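Local atomic coordinates of beta-galactoside alpha-2,6-sialyltransferase (Photobacterium sp., PDB entry 2Z4T), a protein that transfers sialic acid, probably from CMP-sialic acid, to the 6-hydroxyl of galactose in acceptors such as lactose. Residues V119-A124 / Y148-R153; D232-Y237 / A448-F453; N356-G361 / D399-G404. All blocks are in the same frame, centred on the assembly; numbering follows the deposited sequence.

Interaction 1. Residues V119-A124 / Y148-R153; sequences VYVDHA and YIAWGR. With GAL (beta-D-galactopyranose), chain B; GLC (alpha-D-glucopyranose), chain C.
Tyr148 O meets the Tyr120 ring at its edge, near the ring plane, 3.7 Å from Tyr120 CD2. The indole of Trp151 has Ile149 CG2 over one face, offset toward the rim. Its NE1 reaches back across the pair to Tyr120 CB and bonds Gln131 of helix 126-141. The His123 ring has Ala124 CB over one face and the lactose at its edge. This is the beta-alpha-beta crossover of strands 103-122 and 146-151, with helix 126-141 between them, in the N-terminal half of a GT-B fold. The strands run parallel, 2° apart. Tyr120 N, Ala150 N and Asp122 N make the ladder bonds; Gly152 N to Asp122 O is weak. Beyond the strands lies a sugar site. Asp122 OD1 takes Ala124 N at 3.0 Å in an Asx turn, from above the carboxylate plane. Its OD2 bonds Thr128 OG1. His123 holds its CG between backbone N and carbonyl carbon (chi1 68°), and its NE2 donates to galactose O4 (2.9 Å) and O5 (3.2 Å). Arg153 lays CG 3.3 Å from Ala124 O. One water, in the guanidinium plane, accepts from Arg153 NE at 2.8 Å and donates to His123 O and glucose O3.

Interaction 2. Residues D232-Y237 / A448-F453; sequences DGSAEY and ASSLYF. With C5P (cytidine-5'-monophosphate), chain D; GAL (beta-D-galactopyranose), chain B.
Ser450 OG accepts the backbone N-H of Ser234 at 2.9 Å, the one hydrogen bond directly between 232-237 and 448-453. The first segment starts helix 234-243 of the N-terminal half. The second follows strand 443-447 of the C-terminal half. The contact therefore lies in the cleft of the GT-B fold.

Phosphate bonds come from the 448-453 side. Ser450 N donates to O2P of CMP at 2.7 Å, nearly straight at 167°. With its OG beside the backbone N (chi1 -48°), Ser450 also turns its hydroxyl to O2P; that distance is modelled very short and its exact value is doubtful. Ser449 OG donates to O3P at 2.8 Å and accepts Leu451 N in an ST turn.

Sugar bonds come from the 232-237 side. Galactose O6 donates to Asp232 OD1 (2.6 Å) and galactose O4 to Asp232 OD2. The Glu236 carboxylate takes Asp232 N and Gly233 N, which fixes the loop carrying Asp232.

Apolar packing closes the rest. Ser234 CB sits 3.6 Å from Phe453 CZ. The edge of Phe453 points at the face of Tyr237 in a T-shaped pair, planes at 65°. Tyr237 OH is held by Asp231.

The contact thus puts a carboxylate beside the acceptor hydroxyl and hydrogen-bond donors on the nucleotide phosphate, across one cleft. O6 is the position an alpha-2,6 enzyme sialylates, so the contact is consistent with bringing acceptor and sugar donor together.

Interaction 3. Residues N356-G361 / D399-G404; sequences NFVFTG and DLFFKG. With C5P (cytidine-5'-monophosphate), chain D.
Phe359 and Phe402 lie side by side with their ring edges meeting, CD2 of Phe359 to CD1 of Phe402 at 3.8 Å. On the same face, Leu400 CD1 packs 3.7 Å from Phe357 CD2. This face is packed under two helices: helix 371-386 covers Phe357 and Phe359, and helix 410-417 covers Phe402. On the other face, Val358 CG2 touches Phe401 CB at 3.7 Å, the two side chains crossing at about a right angle. Strands 356-360 and 399-403 form a parallel beta-alpha-beta crossover through helix 371-386. They lie in the six-stranded sheet of the C-terminal Rossmann-like half of the GT-B fold. Five backbone bonds join them, and Phe401 N to Phe357 O is bent, at 135°. The more solvent-exposed end is at the strand starts, where Asp399 is partly exposed. There Asn356 and Asp399 point the same way, their flat groups nearly coplanar. Both belong to a magnesium site completed by Tyr349, Ser352 and Leu354. At the far end the strands deliver backbone oxygens to the nucleotide. Lys403 O takes Gly361 N at 2.8 Å and also cytosine N4. The same N4 donates to Gly361 O at 2.9 Å, with an N-H...O angle of 170°.

Interactions 1 and 3 are both parallel crossovers, one in each Rossmann-like half, and do not touch. Both are mostly buried, and in both the ends of the strands lead into the active-site cleft. Interaction 2 is also buried, but it joins the two halves through loops and a helix start, with a single direct hydrogen bond. Much of its polar chemistry is spent on the two ligands. It shares galactose with interaction 1, where Asp232 OD2 packs 3.6 Å from Ala124 CB. It shares CMP with interaction 3, where Tyr452 OH lies 2.6 Å from Thr360 OG1, a probable hydrogen bond. Interaction 1 thus serves the acceptor, interaction 3 the base, and interaction 2 both acceptor and phosphate.

Interaction 1. Residues V119-A124 / Y148-R153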
loop_
_atom_site.group_PDB
_atom_site.type_symbol
_atom_site.label_atom_id
_atom_site.label_comp_id
_atom_site.label_asym_id
_atom_site.label_seq_id
_atom_site.Cartn_x
_atom_site.Cartn_y
_atom_site.Cartn_z
ATOM N N VAL A 119 9.477 -5.998 -1.874
ATOM C CA VAL A 119 8.477 -6.958 -1.412
ATOM C C VAL A 119 7.380 -6.233 -0.609
ATOM O O VAL A 119 7.678 -5.428 0.279
ATOM C CB VAL A 119 9.136 -8.059 -0.568
ATOM C CG1 VAL A 119 8.118 -9.100 -0.142
ATOM C CG2 VAL A 119 10.291 -8.735 -1.331
ATOM N N TYR A 120 6.116 -6.510 -0.927
ATOM C CA TYR A 120 4.987 -5.851 -0.276
ATOM C C TYR A 120 3.949 -6.867 0.176
ATOM O O TYR A 120 3.421 -7.624 -0.650
ATOM C CB TYR A 120 4.291 -4.894 -1.242
ATOM C CG TYR A 120 5.170 -3.891 -1.977
ATOM C CD1 TYR A 120 5.263 -2.578 -1.531
ATOM C CD2 TYR A 120 5.858 -4.251 -3.142
ATOM C CE1 TYR A 120 6.039 -1.635 -2.194
ATOM C CE2 TYR A 120 6.639 -3.318 -3.829
ATOM C CZ TYR A 120 6.717 -2.002 -3.341
ATOM O OH TYR A 120 7.464 -1.056 -3.987
ATOM N N VAL A 121 3.645 -6.884 1.476
ATOM C CA VAL A 121 2.753 -7.889 2.025
ATOM C C VAL A 121 1.668 -7.251 2.892
ATOM O O VAL A 121 1.955 -6.486 3.844
ATOM C CB VAL A 121 3.521 -8.954 2.857
ATOM C CG1 VAL A 121 2.603 -10.120 3.255
ATOM C CG2 VAL A 121 4.751 -9.491 2.091
ATOM N N ASP A 122 0.421 -7.597 2.579
ATOM C CA ASP A 122 -0.708 -7.177 3.374
ATOM C C ASP A 122 -1.981 -7.925 2.981
ATOM O O ASP A 122 -2.205 -8.238 1.809
ATOM C CB ASP A 122 -0.926 -5.658 3.240
ATOM C CG ASP A 122 -2.162 -5.187 3.988
ATOM O OD1 ASP A 122 -2.319 -5.548 5.178
ATOM O OD2 ASP A 122 -2.988 -4.474 3.393
ATOM N N HIS A 123 -2.831 -8.172 3.966
ATOM C CA HIS A 123 -4.054 -8.921 3.751
ATOM C C HIS A 123 -5.239 -7.982 3.919
ATOM O O HIS A 123 -6.365 -8.360 3.590
ATOM C CB HIS A 123 -4.173 -10.038 4.790
ATOM C CG HIS A 123 -4.390 -9.518 6.176
ATOM N ND1 HIS A 123 -3.372 -8.964 6.928
ATOM C CD2 HIS A 123 -5.517 -9.407 6.923
ATOM C CE1 HIS A 123 -3.859 -8.553 8.086
ATOM N NE2 HIS A 123 -5.158 -8.809 8.107
ATOM N N ALA A 124 -4.987 -6.781 4.448
ATOM C CA ALA A 124 -6.052 -5.840 4.825
ATOM C C ALA A 124 -6.325 -4.835 3.704
ATOM O O ALA A 124 -6.251 -5.212 2.533
ATOM C CB ALA A 124 -5.707 -5.141 6.117
ATOM N N TYR A 148 7.461 -7.985 -5.738
ATOM C CA TYR A 148 6.727 -9.136 -5.264
ATOM C C TYR A 148 5.656 -8.641 -4.309
ATOM O O TYR A 148 5.949 -7.895 -3.362
ATOM C CB TYR A 148 7.647 -10.084 -4.497
ATOM C CG TYR A 148 8.742 -10.763 -5.287
ATOM C CD1 TYR A 148 8.775 -10.715 -6.673
ATOM C CD2 TYR A 148 9.731 -11.503 -4.627
ATOM C CE1 TYR A 148 9.787 -11.348 -7.390
ATOM C CE2 TYR A 148 10.729 -12.145 -5.322
ATOM C CZ TYR A 148 10.752 -12.071 -6.707
ATOM O OH TYR A 148 11.747 -12.699 -7.402
ATOM N N ILE A 149 4.423 -9.068 -4.553
ATOM C CA ILE A 149 3.309 -8.745 -3.690
ATOM C C ILE A 149 2.670 -10.006 -3.136
ATOM O O ILE A 149 2.700 -11.078 -3.771
ATOM C CB ILE A 149 2.234 -7.915 -4.433
ATOM C CG1 ILE A 149 1.560 -8.726 -5.548
ATOM C CG2 ILE A 149 2.826 -6.604 -4.931
ATOM C CD1 ILE A 149 0.431 -7.984 -6.298
ATOM N N ALA A 150 2.117 -9.889 -1.935
ATOM C CA ALA A 150 1.210 -10.902 -1.432
ATOM C C ALA A 150 0.092 -10.105 -0.810
ATOM O O ALA A 150 0.213 -9.625 0.325
ATOM C CB ALA A 150 1.885 -11.807 -0.420
ATOM N N TRP A 151 -0.972 -9.922 -1.594
ATOM C CA TRP A 151 -2.089 -9.026 -1.252
ATOM C C TRP A 151 -3.381 -9.800 -1.141
ATOM O O TRP A 151 -3.606 -10.772 -1.866
ATOM C CB TRP A 151 -2.292 -7.953 -2.328
ATOM C CG TRP A 151 -1.346 -6.760 -2.289
ATOM C CD1 TRP A 151 -0.517 -6.393 -1.264
ATOM C CD2 TRP A 151 -1.167 -5.770 -3.320
ATOM N NE1 TRP A 151 0.180 -5.248 -1.598
ATOM C CE2 TRP A 151 -0.203 -4.846 -2.850
ATOM C CE3 TRP A 151 -1.724 -5.580 -4.596
ATOM C CZ2 TRP A 151 0.211 -3.741 -3.608
ATOM C CZ3 TRP A 151 -1.306 -4.486 -5.356
ATOM C CH2 TRP A 151 -0.360 -3.574 -4.856
ATOM N N GLY A 152 -4.254 -9.356 -0.259
ATOM C CA GLY A 152 -5.567 -9.974 -0.156
ATOM C C GLY A 152 -6.662 -9.290 -0.949
ATOM O O GLY A 152 -7.532 -9.952 -1.484
ATOM N N ARG A 153 -6.623 -7.967 -1.035
ATOM C CA ARG A 153 -7.831 -7.213 -1.405
ATOM C C ARG A 153 -7.714 -6.400 -2.683
ATOM O O ARG A 153 -8.655 -5.716 -3.073
ATOM C CB ARG A 153 -8.284 -6.318 -0.238
ATOM C CG ARG A 153 -8.525 -7.105 1.037
ATOM C CD ARG A 153 -9.799 -6.724 1.723
ATOM N NE ARG A 153 -10.166 -7.745 2.706
ATOM C CZ ARG A 153 -11.149 -8.638 2.563
ATOM N NH1 ARG A 153 -11.917 -8.654 1.468
ATOM N NH2 ARG A 153 -11.373 -9.521 3.534
HETATM C C1 GAL B . -8.329 -9.782 10.203
HETATM C C2 GAL B . -7.210 -9.856 11.240
HETATM C C3 GAL B . -7.159 -8.545 12.020
HETATM C C4 GAL B . -7.102 -7.347 11.064
HETATM C C5 GAL B . -8.196 -7.420 9.996
HETATM C C6 GAL B . -8.037 -6.359 8.902
HETATM O O2 GAL B . -7.422 -10.974 12.088
HETATM O O3 GAL B . -6.033 -8.533 12.886
HETATM O O4 GAL B . -5.824 -7.318 10.464
HETATM O O5 GAL B . -8.131 -8.670 9.356
HETATM O O6 GAL B . -8.246 -5.047 9.382
HETATM C C1 GLC C . -10.408 -13.357 6.851
HETATM C C2 GLC C . -10.245 -11.900 6.409
HETATM C C3 GLC C . -9.164 -11.249 7.270
HETATM C C4 GLC C . -9.419 -11.429 8.779
HETATM C C5 GLC C . -9.714 -12.924 9.081
HETATM C C6 GLC C . -10.068 -13.372 10.513
HETATM O O1 GLC C . -9.183 -14.075 6.729
HETATM O O2 GLC C . -9.859 -11.784 5.059
HETATM O O3 GLC C . -9.027 -9.903 6.897
HETATM O O4 GLC C . -8.264 -10.976 9.457
HETATM O O5 GLC C . -10.765 -13.364 8.225
HETATM O O6 GLC C . -10.177 -12.341 11.474
HETATM O O HOH W 1 -9.023 -7.594 5.217
#

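Interaction 2. Residues D232-Y237 / A448-F453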
loop_
_atom_site.group_PDB
_atom_site.type_symbol
_atom_site.label_atom_id
_atom_site.label_comp_id
_atom_site.label_asym_id
_atom_site.label_seq_id
_atom_site.Cartn_x
_atom_site.Cartn_y
_atom_site.Cartn_z
ATOM N N ASP A 232 -2.394 -1.358 9.630
ATOM C CA ASP A 232 -3.614 -2.057 9.275
ATOM C C ASP A 232 -4.768 -1.064 9.295
ATOM O O ASP A 232 -5.593 -1.042 8.381
ATOM C CB ASP A 232 -3.845 -3.181 10.282
ATOM C CG ASP A 232 -4.974 -4.095 9.885
ATOM O OD1 ASP A 232 -6.157 -3.656 9.900
ATOM O OD2 ASP A 232 -4.660 -5.269 9.576
ATOM N N GLY A 233 -4.790 -0.232 10.330
ATOM C CA GLY A 233 -5.732 0.856 10.475
ATOM C C GLY A 233 -5.918 1.119 11.963
ATOM O O GLY A 233 -4.952 1.318 12.699
ATOM N N SER A 234 -7.159 1.090 12.429
ATOM C CA SER A 234 -7.444 1.366 13.823
ATOM C C SER A 234 -6.863 0.274 14.717
ATOM O O SER A 234 -6.546 0.532 15.870
ATOM C CB SER A 234 -8.960 1.520 14.023
ATOM O OG SER A 234 -9.654 0.307 13.779
ATOM N N ALA A 235 -6.681 -0.928 14.166
ATOM C CA ALA A 235 -6.165 -2.076 14.925
ATOM C C ALA A 235 -4.911 -1.753 15.706
ATOM O O ALA A 235 -4.805 -2.127 16.879
ATOM C CB ALA A 235 -5.928 -3.281 14.028
ATOM N N GLU A 236 -3.944 -1.066 15.102
ATOM C CA GLU A 236 -2.770 -0.767 15.919
ATOM C C GLU A 236 -2.996 0.268 17.032
ATOM O O GLU A 236 -2.332 0.202 18.091
ATOM C CB GLU A 236 -1.437 -0.611 15.152
ATOM C CG GLU A 236 -1.458 -0.085 13.789
ATOM C CD GLU A 236 -1.845 -1.112 12.750
ATOM O OE1 GLU A 236 -1.015 -1.955 12.368
ATOM O OE2 GLU A 236 -2.997 -1.025 12.277
ATOM N N TYR A 237 -3.977 1.155 16.834
ATOM C CA TYR A 237 -4.338 2.167 17.834
ATOM C C TYR A 237 -5.058 1.579 19.054
ATOM O O TYR A 237 -4.858 2.055 20.173
ATOM C CB TYR A 237 -5.092 3.356 17.174
ATOM C CG TYR A 237 -4.187 3.983 16.152
ATOM C CD1 TYR A 237 -4.008 3.386 14.898
ATOM C CD2 TYR A 237 -3.420 5.110 16.465
ATOM C CE1 TYR A 237 -3.124 3.914 13.967
ATOM C CE2 TYR A 237 -2.512 5.656 15.533
ATOM C CZ TYR A 237 -2.367 5.046 14.299
ATOM O OH TYR A 237 -1.487 5.568 13.375
ATOM N N ALA A 448 -18.022 3.464 12.679
ATOM C CA ALA A 448 -16.649 3.715 13.102
ATOM C C ALA A 448 -15.682 2.857 12.300
ATOM O O ALA A 448 -15.859 1.634 12.166
ATOM C CB ALA A 448 -16.514 3.421 14.596
ATOM N N SER A 449 -14.646 3.505 11.782
ATOM C CA SER A 449 -13.752 2.881 10.833
ATOM C C SER A 449 -12.485 3.683 10.760
ATOM O O SER A 449 -12.493 4.895 11.041
ATOM C CB SER A 449 -14.399 2.898 9.455
ATOM O OG SER A 449 -13.433 2.614 8.449
ATOM N N SER A 450 -11.414 3.026 10.329
ATOM C CA SER A 450 -10.153 3.696 10.045
ATOM C C SER A 450 -10.316 4.846 9.054
ATOM O O SER A 450 -9.552 5.823 9.071
ATOM C CB SER A 450 -9.132 2.701 9.505
ATOM O OG SER A 450 -9.086 1.536 10.308
ATOM N N LEU A 451 -11.323 4.755 8.196
ATOM C CA LEU A 451 -11.485 5.775 7.174
ATOM C C LEU A 451 -11.745 7.151 7.825
ATOM O O LEU A 451 -11.289 8.180 7.313
ATOM C CB LEU A 451 -12.548 5.361 6.136
ATOM C CG LEU A 451 -14.031 5.402 6.539
ATOM C CD1 LEU A 451 -14.608 6.820 6.361
ATOM C CD2 LEU A 451 -14.869 4.353 5.778
ATOM N N TYR A 452 -12.423 7.152 8.972
ATOM C CA TYR A 452 -12.662 8.378 9.743
ATOM C C TYR A 452 -11.436 8.938 10.461
ATOM O O TYR A 452 -11.505 10.058 11.004
ATOM C CB TYR A 452 -13.839 8.217 10.726
ATOM C CG TYR A 452 -15.139 8.011 9.979
ATOM C CD1 TYR A 452 -15.745 9.071 9.279
ATOM C CD2 TYR A 452 -15.737 6.753 9.913
ATOM C CE1 TYR A 452 -16.923 8.880 8.580
ATOM C CE2 TYR A 452 -16.917 6.559 9.210
ATOM C CZ TYR A 452 -17.505 7.618 8.538
ATOM O OH TYR A 452 -18.681 7.415 7.824
ATOM N N PHE A 453 -10.334 8.182 10.478
ATOM C CA PHE A 453 -9.094 8.712 11.011
ATOM C C PHE A 453 -8.522 9.761 10.045
ATOM O O PHE A 453 -7.681 10.591 10.450
ATOM C CB PHE A 453 -8.054 7.603 11.268
ATOM C CG PHE A 453 -8.350 6.716 12.482
ATOM C CD1 PHE A 453 -7.327 6.371 13.366
ATOM C CD2 PHE A 453 -9.634 6.204 12.718
ATOM C CE1 PHE A 453 -7.560 5.547 14.478
ATOM C CE2 PHE A 453 -9.897 5.389 13.823
ATOM C CZ PHE A 453 -8.843 5.059 14.714
HETATM O O3P C5P D . -13.283 -0.134 8.733
HETATM P P C5P D . -11.826 -0.372 8.871
HETATM O O1P C5P D . -11.588 -1.871 8.764
HETATM O O2P C5P D . -11.216 0.386 10.033
HETATM O "O5'" C5P D . -11.170 0.323 7.611
HETATM C "C5'" C5P D . -9.846 0.057 7.203
HETATM C "C4'" C5P D . -9.762 0.575 5.768
HETATM O "O4'" C5P D . -10.691 -0.136 4.938
HETATM C "C3'" C5P D . -10.184 2.026 5.619
HETATM O "O3'" C5P D . -9.106 2.940 5.789
HETATM C "C2'" C5P D . -10.627 2.066 4.183
HETATM O "O2'" C5P D . -9.498 2.007 3.308
HETATM C "C1'" C5P D . -11.287 0.742 3.974
HETATM N N1 C5P D . -12.733 0.868 4.145
HETATM C C2 C5P D . -13.514 1.367 3.067
HETATM N N3 C5P D . -14.862 1.476 3.184
HETATM C C4 C5P D . -15.487 1.120 4.339
HETATM C C5 C5P D . -14.739 0.622 5.427
HETATM C C6 C5P D . -13.345 0.498 5.299
HETATM O O2 C5P D . -12.985 1.721 2.004
HETATM N N4 C5P D . -16.838 1.233 4.414
HETATM C C1 GAL B . -8.329 -9.782 10.203
HETATM C C2 GAL B . -7.210 -9.856 11.240
HETATM C C3 GAL B . -7.159 -8.545 12.020
HETATM C C4 GAL B . -7.102 -7.347 11.064
HETATM C C5 GAL B . -8.196 -7.420 9.996
HETATM C C6 GAL B . -8.037 -6.359 8.902
HETATM O O2 GAL B . -7.422 -10.974 12.088
HETATM O O3 GAL B . -6.033 -8.533 12.886
HETATM O O4 GAL B . -5.824 -7.318 10.464
HETATM O O5 GAL B . -8.131 -8.670 9.356
HETATM O O6 GAL B . -8.246 -5.047 9.382
#

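Interaction 3. Residues N356-G361 / D399-G404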
loop_
_atom_site.group_PDB
_atom_site.type_symbol
_atom_site.label_atom_id
_atom_site.label_comp_id
_atom_site.label_asym_id
_atom_site.label_seq_id
_atom_site.Cartn_x
_atom_site.Cartn_y
_atom_site.Cartn_z
ATOM N N ASN A 356 -25.670 14.500 -2.386
ATOM C CA ASN A 356 -25.376 13.075 -2.294
ATOM C C ASN A 356 -24.813 12.638 -0.958
ATOM O O ASN A 356 -23.936 13.298 -0.385
ATOM C CB ASN A 356 -24.428 12.679 -3.420
ATOM C CG ASN A 356 -24.879 13.232 -4.740
ATOM O OD1 ASN A 356 -26.031 13.045 -5.141
ATOM N ND2 ASN A 356 -24.001 13.960 -5.401
ATOM N N PHE A 357 -25.319 11.505 -0.485
ATOM C CA PHE A 357 -24.988 10.967 0.819
ATOM C C PHE A 357 -24.341 9.607 0.619
ATOM O O PHE A 357 -24.893 8.769 -0.089
ATOM C CB PHE A 357 -26.268 10.850 1.654
ATOM C CG PHE A 357 -26.155 9.937 2.848
ATOM C CD1 PHE A 357 -25.063 10.005 3.713
ATOM C CD2 PHE A 357 -27.180 9.047 3.140
ATOM C CE1 PHE A 357 -24.973 9.167 4.821
ATOM C CE2 PHE A 357 -27.113 8.219 4.255
ATOM C CZ PHE A 357 -26.012 8.275 5.100
ATOM N N VAL A 358 -23.163 9.402 1.208
ATOM C CA VAL A 358 -22.537 8.091 1.194
ATOM C C VAL A 358 -22.588 7.516 2.594
ATOM O O VAL A 358 -22.119 8.150 3.540
ATOM C CB VAL A 358 -21.049 8.115 0.703
ATOM C CG1 VAL A 358 -20.379 6.721 0.893
ATOM C CG2 VAL A 358 -20.953 8.550 -0.748
ATOM N N PHE A 359 -23.193 6.342 2.736
ATOM C CA PHE A 359 -23.118 5.621 3.982
ATOM C C PHE A 359 -21.928 4.682 3.900
ATOM O O PHE A 359 -21.816 3.919 2.920
ATOM C CB PHE A 359 -24.398 4.835 4.276
ATOM C CG PHE A 359 -24.276 3.932 5.467
ATOM C CD1 PHE A 359 -24.519 4.411 6.744
ATOM C CD2 PHE A 359 -23.858 2.609 5.314
ATOM C CE1 PHE A 359 -24.381 3.581 7.853
ATOM C CE2 PHE A 359 -23.711 1.762 6.413
ATOM C CZ PHE A 359 -23.972 2.251 7.689
ATOM N N THR A 360 -21.044 4.729 4.906
ATOM C CA THR A 360 -19.894 3.824 4.938
ATOM C C THR A 360 -20.158 2.660 5.888
ATOM O O THR A 360 -20.502 2.874 7.051
ATOM C CB THR A 360 -18.561 4.550 5.314
ATOM O OG1 THR A 360 -18.610 5.046 6.660
ATOM C CG2 THR A 360 -18.305 5.694 4.384
ATOM N N GLY A 361 -19.992 1.429 5.401
ATOM C CA GLY A 361 -20.343 0.244 6.202
ATOM C C GLY A 361 -19.169 -0.340 6.958
ATOM O O GLY A 361 -18.054 0.157 6.859
ATOM N N ASP A 399 -29.628 11.774 -2.423
ATOM C CA ASP A 399 -29.401 10.547 -3.151
ATOM C C ASP A 399 -28.508 9.660 -2.293
ATOM O O ASP A 399 -27.475 10.102 -1.757
ATOM C CB ASP A 399 -28.715 10.832 -4.474
ATOM C CG ASP A 399 -29.591 11.635 -5.424
ATOM O OD1 ASP A 399 -30.781 11.286 -5.567
ATOM O OD2 ASP A 399 -29.070 12.599 -6.036
ATOM N N LEU A 400 -28.929 8.405 -2.171
ATOM C CA LEU A 400 -28.322 7.445 -1.275
ATOM C C LEU A 400 -27.236 6.644 -1.991
ATOM O O LEU A 400 -27.510 6.029 -3.026
ATOM C CB LEU A 400 -29.411 6.507 -0.759
ATOM C CG LEU A 400 -29.018 5.402 0.221
ATOM C CD1 LEU A 400 -28.281 5.951 1.442
ATOM C CD2 LEU A 400 -30.285 4.658 0.624
ATOM N N PHE A 401 -26.023 6.642 -1.412
ATOM C CA PHE A 401 -24.851 5.908 -1.914
ATOM C C PHE A 401 -24.269 5.013 -0.831
ATOM O O PHE A 401 -24.328 5.337 0.367
ATOM C CB PHE A 401 -23.785 6.885 -2.408
ATOM C CG PHE A 401 -24.177 7.614 -3.670
ATOM C CD1 PHE A 401 -23.648 7.236 -4.894
ATOM C CD2 PHE A 401 -25.075 8.662 -3.633
ATOM C CE1 PHE A 401 -24.002 7.882 -6.058
ATOM C CE2 PHE A 401 -25.452 9.324 -4.797
ATOM C CZ PHE A 401 -24.918 8.922 -6.024
ATOM N N PHE A 402 -23.704 3.882 -1.242
ATOM C CA PHE A 402 -23.173 2.917 -0.284
ATOM C C PHE A 402 -21.732 2.541 -0.566
ATOM O O PHE A 402 -21.369 2.297 -1.707
ATOM C CB PHE A 402 -24.070 1.675 -0.232
ATOM C CG PHE A 402 -23.543 0.546 0.639
ATOM C CD1 PHE A 402 -23.385 0.711 2.018
ATOM C CD2 PHE A 402 -23.240 -0.688 0.080
ATOM C CE1 PHE A 402 -22.928 -0.333 2.821
ATOM C CE2 PHE A 402 -22.787 -1.737 0.867
ATOM C CZ PHE A 402 -22.630 -1.565 2.247
ATOM N N LYS A 403 -20.933 2.474 0.493
ATOM C CA LYS A 403 -19.548 1.983 0.488
ATOM C C LYS A 403 -19.486 1.150 1.785
ATOM O O LYS A 403 -19.086 1.706 2.794
ATOM C CB LYS A 403 -18.673 3.237 0.611
ATOM C CG LYS A 403 -17.167 3.013 0.631
ATOM C CD LYS A 403 -16.777 2.193 -0.595
ATOM C CE LYS A 403 -15.400 1.739 -0.496
ATOM N NZ LYS A 403 -15.183 0.624 0.420
ATOM N N GLY A 404 -19.785 -0.164 1.851
ATOM C CA GLY A 404 -19.045 -1.310 1.333
ATOM C C GLY A 404 -17.729 -1.042 2.041
ATOM O O GLY A 404 -16.823 -0.621 1.343
HETATM O O3P C5P D . -13.283 -0.134 8.733
HETATM P P C5P D . -11.826 -0.372 8.871
HETATM O O1P C5P D . -11.588 -1.871 8.764
HETATM O O2P C5P D . -11.216 0.386 10.033
HETATM O "O5'" C5P D . -11.170 0.323 7.611
HETATM C "C5'" C5P D . -9.846 0.057 7.203
HETATM C "C4'" C5P D . -9.762 0.575 5.768
HETATM O "O4'" C5P D . -10.691 -0.136 4.938
HETATM C "C3'" C5P D . -10.184 2.026 5.619
HETATM O "O3'" C5P D . -9.106 2.940 5.789
HETATM C "C2'" C5P D . -10.627 2.066 4.183
HETATM O "O2'" C5P D . -9.498 2.007 3.308
HETATM C "C1'" C5P D . -11.287 0.742 3.974
HETATM N N1 C5P D . -12.733 0.868 4.145
HETATM C C2 C5P D . -13.514 1.367 3.067
HETATM N N3 C5P D . -14.862 1.476 3.184
HETATM C C4 C5P D . -15.487 1.120 4.339
HETATM C C5 C5P D . -14.739 0.622 5.427
HETATM C C6 C5P D . -13.345 0.498 5.299
HETATM O O2 C5P D . -12.985 1.721 2.004
HETATM N N4 C5P D . -16.838 1.233 4.414
#